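Local structure of pantothenate synthetase (Francisella tularensis subsp. tularensis, 3N8H) at residues 40-45 and 174-179; 183-186 and 190-193. The protein probably catalyses the ATP-dependent condensation of (R)-pantoate with beta-alanine to (R)-pantothenate, by way of a pantoyl-adenylate intermediate. All blocks are in the same frame, centred on the assembly; numbering follows the deposited sequence.

Contact 1 of 2, residues 40-45 and 174-179; sequences ISLIKK and IVCPTQ. With AMP (adenosine monophosphate), chain D.
L42 drives its CD1 methyl against CB of C176 (3.6 Å), while its other branch, CD2, turns to the ribose and lies 3.6 Å from O4' of AMP, so a single leucine touches both the strand and the nucleotide. The thiol of C176 stands anti to its own carbonyl carbon (chi1 -60°), and SG lies alongside L42, near the aliphatic CG of K45. One turn nearer the start of the helix, S41 sits over the bend of the Q179 chain, OG lying 3.4 Å from CG. The S41 hydroxyl is also bonded to G38 O, and one water donates to both S41 OG (2.8 Å) and P177 O (2.7 Å), bridging helix and loop. The elements joined are helix 37-49 and the edge strand 172-176 of the parallel sheet in a nucleotide-binding fold of the HUP clan, and AMP lies where the chain leaves that strand. Bent at chi2 (-54°), the Q179 side chain folds back and sends NE2 to P177 O (3.1 Å), lying above that same carbonyl's plane. The Q179 backbone reads the adenine edge: N donates to AMP N1 (2.8 Å), and AMP N6 donates to Q179 O (3.0 Å, 170°).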
loop_
_atom_site.group_PDB
_atom_site.type_symbol
_atom_site.label_atom_id
_atom_site.label_comp_id
_atom_site.label_asym_id
_atom_site.label_seq_id
_atom_site.Cartn_x
_atom_site.Cartn_y
_atom_site.Cartn_z
ATOM N N ILE A 40 -7.633 7.467 26.102
ATOM C CA ILE A 40 -8.005 6.553 27.159
ATOM C C ILE A 40 -9.388 5.948 26.901
ATOM O O ILE A 40 -9.628 4.776 27.207
ATOM C CB ILE A 40 -7.968 7.248 28.518
ATOM C CG1 ILE A 40 -6.514 7.569 28.892
ATOM C CG2 ILE A 40 -8.613 6.372 29.584
ATOM C CD1 ILE A 40 -6.380 8.351 30.227
ATOM N N SER A 41 -10.279 6.729 26.276
ATOM C CA SER A 41 -11.626 6.226 26.045
ATOM C C SER A 41 -11.559 5.124 25.013
ATOM O O SER A 41 -12.269 4.125 25.118
ATOM C CB SER A 41 -12.587 7.332 25.614
ATOM O OG SER A 41 -12.187 7.893 24.383
ATOM N N LEU A 42 -10.694 5.291 24.014
ATOM C CA LEU A 42 -10.532 4.241 23.008
ATOM C C LEU A 42 -9.998 2.959 23.656
ATOM O O LEU A 42 -10.471 1.844 23.382
ATOM C CB LEU A 42 -9.620 4.682 21.870
ATOM C CG LEU A 42 -10.238 5.437 20.676
ATOM C CD1 LEU A 42 -11.063 6.636 21.114
ATOM C CD2 LEU A 42 -9.155 5.884 19.716
ATOM N N ILE A 43 -9.008 3.122 24.512
ATOM C CA ILE A 43 -8.434 1.965 25.210
ATOM C C ILE A 43 -9.461 1.214 26.040
ATOM O O ILE A 43 -9.508 -0.012 26.000
ATOM C CB ILE A 43 -7.226 2.352 26.038
ATOM C CG1 ILE A 43 -6.080 2.707 25.085
ATOM C CG2 ILE A 43 -6.777 1.174 26.918
ATOM C CD1 ILE A 43 -5.120 3.746 25.660
ATOM N N LYS A 44 -10.296 1.956 26.759
ATOM C CA LYS A 44 -11.350 1.360 27.570
ATOM C C LYS A 44 -12.367 0.608 26.713
ATOM O O LYS A 44 -12.813 -0.480 27.066
ATOM C CB LYS A 44 -12.029 2.428 28.415
ATOM C CG LYS A 44 -11.210 2.851 29.613
ATOM C CD LYS A 44 -11.916 3.913 30.421
ATOM C CE LYS A 44 -11.259 4.064 31.788
ATOM N NZ LYS A 44 -11.746 5.312 32.447
ATOM N N LYS A 45 -12.719 1.186 25.575
ATOM C CA LYS A 45 -13.609 0.508 24.663
ATOM C C LYS A 45 -12.999 -0.811 24.165
ATOM O O LYS A 45 -13.648 -1.864 24.214
ATOM C CB LYS A 45 -13.952 1.422 23.489
ATOM C CG LYS A 45 -15.028 0.868 22.576
ATOM C CD LYS A 45 -16.391 0.828 23.267
ATOM C CE LYS A 45 -17.446 0.194 22.356
ATOM N NZ LYS A 45 -18.638 -0.315 23.105
ATOM N N ILE A 174 -14.006 0.214 14.732
ATOM C CA ILE A 174 -14.904 0.790 15.725
ATOM C C ILE A 174 -14.601 2.298 15.882
ATOM O O ILE A 174 -13.516 2.669 16.317
ATOM C CB ILE A 174 -14.725 0.099 17.097
ATOM C CG1 ILE A 174 -14.942 -1.420 16.978
ATOM C CG2 ILE A 174 -15.711 0.679 18.112
ATOM C CD1 ILE A 174 -13.806 -2.157 16.271
ATOM N N VAL A 175 -15.550 3.155 15.502
ATOM C CA VAL A 175 -15.389 4.609 15.649
ATOM C C VAL A 175 -15.930 5.083 16.998
ATOM O O VAL A 175 -17.020 4.682 17.406
ATOM C CB VAL A 175 -16.120 5.362 14.514
ATOM C CG1 VAL A 175 -15.822 6.853 14.582
ATOM C CG2 VAL A 175 -15.688 4.788 13.176
ATOM N N CYS A 176 -15.183 5.954 17.671
ATOM C CA CYS A 176 -15.486 6.340 19.042
ATOM C C CYS A 176 -15.679 7.851 19.179
ATOM O O CYS A 176 -14.984 8.608 18.520
ATOM C CB CYS A 176 -14.349 5.875 19.965
ATOM S SG CYS A 176 -14.077 4.065 19.950
ATOM N N PRO A 177 -16.591 8.278 20.073
ATOM C CA PRO A 177 -17.022 9.668 20.209
ATOM C C PRO A 177 -15.876 10.534 20.672
ATOM O O PRO A 177 -15.032 10.100 21.458
ATOM C CB PRO A 177 -18.081 9.621 21.331
ATOM C CG PRO A 177 -18.395 8.221 21.546
ATOM C CD PRO A 177 -17.227 7.406 21.077
ATOM N N THR A 178 -15.865 11.767 20.207
ATOM C CA THR A 178 -14.818 12.729 20.560
ATOM C C THR A 178 -14.951 13.176 22.028
ATOM O O THR A 178 -16.000 13.678 22.456
ATOM C CB THR A 178 -14.868 13.946 19.628
ATOM O OG1 THR A 178 -14.538 13.523 18.301
ATOM C CG2 THR A 178 -13.855 15.030 20.074
ATOM N N GLN A 179 -13.898 12.953 22.804
ATOM C CA GLN A 179 -13.891 13.392 24.184
ATOM C C GLN A 179 -13.527 14.872 24.238
ATOM O O GLN A 179 -12.614 15.313 23.538
ATOM C CB GLN A 179 -12.897 12.575 25.019
ATOM C CG GLN A 179 -13.187 11.083 25.026
ATOM C CD GLN A 179 -14.617 10.794 25.455
ATOM O OE1 GLN A 179 -14.974 10.985 26.605
ATOM N NE2 GLN A 179 -15.449 10.379 24.514
HETATM P P AMP D . -3.351 10.735 17.666
HETATM O O1P AMP D . -2.502 10.138 18.784
HETATM O O2P AMP D . -3.801 12.152 17.854
HETATM O O3P AMP D . -2.799 10.477 16.311
HETATM O "O5'" AMP D . -4.762 9.954 17.845
HETATM C "C5'" AMP D . -4.839 8.540 18.033
HETATM C "C4'" AMP D . -6.278 8.088 17.997
HETATM O "O4'" AMP D . -7.004 8.738 19.089
HETATM C "C3'" AMP D . -7.020 8.445 16.697
HETATM O "O3'" AMP D . -7.982 7.420 16.391
HETATM C "C2'" AMP D . -7.743 9.728 17.085
HETATM O "O2'" AMP D . -8.872 10.071 16.297
HETATM C "C1'" AMP D . -8.112 9.436 18.538
HETATM N N9 AMP D . -8.414 10.656 19.297
HETATM C C8 AMP D . -7.636 11.761 19.366
HETATM N N7 AMP D . -8.238 12.719 20.125
HETATM C C5 AMP D . -9.438 12.228 20.526
HETATM C C6 AMP D . -10.563 12.726 21.346
HETATM N N6 AMP D . -10.507 13.964 21.863
HETATM N N1 AMP D . -11.627 11.929 21.549
HETATM C C2 AMP D . -11.667 10.695 20.990
HETATM N N3 AMP D . -10.678 10.168 20.238
HETATM C C4 AMP D . -9.548 10.875 19.976
HETATM O O HOH W 1 -14.553 7.861 22.813
#

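Contact 2 of 2, residues 183-186 and 190-193. With PRO (proline), chain C.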
loop_
_atom_site.group_PDB
_atom_site.type_symbol
_atom_site.label_atom_id
_atom_site.label_comp_id
_atom_site.label_asym_id
_atom_site.label_seq_id
_atom_site.Cartn_x
_atom_site.Cartn_y
_atom_site.Cartn_z
ATOM N N SER A 183 -15.621 23.040 28.202
ATOM C CA SER A 183 -15.958 24.102 27.253
ATOM C C SER A 183 -16.445 23.545 25.920
ATOM O O SER A 183 -17.119 24.235 25.171
ATOM C CB SER A 183 -14.740 25.018 27.006
ATOM O OG SER A 183 -13.694 24.301 26.365
ATOM N N GLY A 184 -16.093 22.291 25.627
ATOM C CA GLY A 184 -16.371 21.694 24.331
ATOM C C GLY A 184 -15.102 21.429 23.524
ATOM O O GLY A 184 -15.108 20.613 22.615
ATOM N N LEU A 185 -14.018 22.133 23.848
ATOM C CA LEU A 185 -12.718 21.891 23.223
ATOM C C LEU A 185 -12.311 20.414 23.255
ATOM O O LEU A 185 -12.161 19.830 24.332
ATOM C CB LEU A 185 -11.645 22.752 23.928
ATOM C CG LEU A 185 -10.189 22.660 23.478
ATOM C CD1 LEU A 185 -10.026 23.191 22.049
ATOM C CD2 LEU A 185 -9.296 23.420 24.453
ATOM N N PRO A 186 -12.115 19.814 22.071
ATOM C CA PRO A 186 -11.678 18.431 21.960
ATOM C C PRO A 186 -10.360 18.213 22.692
ATOM O O PRO A 186 -9.467 19.065 22.651
ATOM C CB PRO A 186 -11.416 18.257 20.457
ATOM C CG PRO A 186 -12.143 19.321 19.799
ATOM C CD PRO A 186 -12.248 20.463 20.752
ATOM N N ARG A 190 -1.568 17.876 21.018
ATOM C CA ARG A 190 -0.988 19.189 20.756
ATOM C C ARG A 190 -1.474 20.247 21.760
ATOM O O ARG A 190 -0.825 21.290 21.934
ATOM C CB ARG A 190 -1.263 19.629 19.306
ATOM C CG ARG A 190 -0.342 18.973 18.263
ATOM C CD ARG A 190 -0.667 19.494 16.839
ATOM N NE ARG A 190 0.044 18.764 15.789
ATOM C CZ ARG A 190 -0.404 17.639 15.232
ATOM N NH1 ARG A 190 -1.562 17.123 15.620
ATOM N NH2 ARG A 190 0.297 17.027 14.285
ATOM N N ASN A 191 -2.607 19.980 22.419
ATOM C CA ASN A 191 -3.101 20.869 23.470
ATOM C C ASN A 191 -2.029 21.091 24.544
ATOM O O ASN A 191 -2.048 22.109 25.246
ATOM C CB ASN A 191 -4.354 20.295 24.174
ATOM C CG ASN A 191 -5.628 20.388 23.334
ATOM O OD1 ASN A 191 -5.595 20.725 22.149
ATOM N ND2 ASN A 191 -6.763 20.077 23.960
ATOM N N LYS A 192 -1.131 20.114 24.714
ATOM C CA LYS A 192 -0.114 20.223 25.769
ATOM C C LYS A 192 0.874 21.341 25.440
ATOM O O LYS A 192 1.628 21.780 26.298
ATOM C CB LYS A 192 0.620 18.893 26.001
ATOM C CG LYS A 192 -0.284 17.788 26.558
ATOM C CD LYS A 192 0.083 16.415 26.014
ATOM C CE LYS A 192 -1.093 15.447 26.128
ATOM N NZ LYS A 192 -0.728 14.261 26.931
ATOM N N ASN A 193 0.849 21.796 24.188
ATOM C CA ASN A 193 1.724 22.871 23.740
ATOM C C ASN A 193 1.094 24.245 23.923
ATOM O O ASN A 193 1.748 25.264 23.710
ATOM C CB ASN A 193 2.148 22.651 22.283
ATOM C CG ASN A 193 3.210 21.565 22.148
ATOM O OD1 ASN A 193 3.832 21.164 23.140
ATOM N ND2 ASN A 193 3.412 21.075 20.928
HETATM N N PRO C . -3.199 13.002 14.682
HETATM C CA PRO C . -2.388 12.687 13.509
HETATM C C PRO C . -1.448 13.849 13.185
HETATM O O PRO C . -1.579 14.920 13.791
HETATM C CB PRO C . -3.436 12.520 12.407
HETATM C CG PRO C . -4.643 12.020 13.129
HETATM C CD PRO C . -4.624 12.685 14.482
HETATM O O HOH W 2 -8.007 20.353 20.577
#
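The amide of N191 reaches back to the backbone of P186, joining two parts of the loop between strand 172-176 and helix 196-210; this loop holds residues 187-190, predicted to bind ATP, and N191 itself belongs to a short 3-10 turn. CG of N191 is anti to the carbonyl carbon (chi1 -74°), and the amide, turned little about chi2, presents ND2 to P186 O at 3.2 Å. The donor lies in the carbonyl plane, but the acceptor is tilted somewhat from the amide plane and the N-H...O angle is 150°, a moderately bent bond. A water closes the arrangement by donating to both P186 O and N191 OD1, so both ends of the amide are engaged, which is consistent with this assignment of ND2 and OD1 and would restrain the amide's rotation. L185 approaches the same amide with CD2, 4.2 Å from ND2; its CG is anti to the backbone N (chi1 179°), and the side chain also packs on A202 and Y206 of helix 196-210. The R190 side chain leaves at a steep angle to that of N191. Its chain, extended from CG to NE, carries the guanidinium to the bound proline and lets it meet the ligand edge-on, while NH2 also forms a salt bridge with D69. NH1 and NH2 converge on one proline oxygen, O, each at 2.9 Å.

How the contacts relate
The two contacts follow one another along the chain: contact 1 closes at residue 179, and contact 2 opens at 183, in the loop that runs from strand 172-176 to helix 196-210. Their centres lie 16 Å apart, and they touch where T178 CG2 packs on P186 CB at 4.1 Å. Contact 1 belongs to the parallel sheet and helix 37-49, whereas contact 2 lies in the following loop, with P186 and N191 touching strand 250-257 of the antiparallel sheet. One continuous segment thus passes from the adenine side of the AMP site to the proline site, and L187, between the two segments of contact 2, bonds back to Q179 and to AMP.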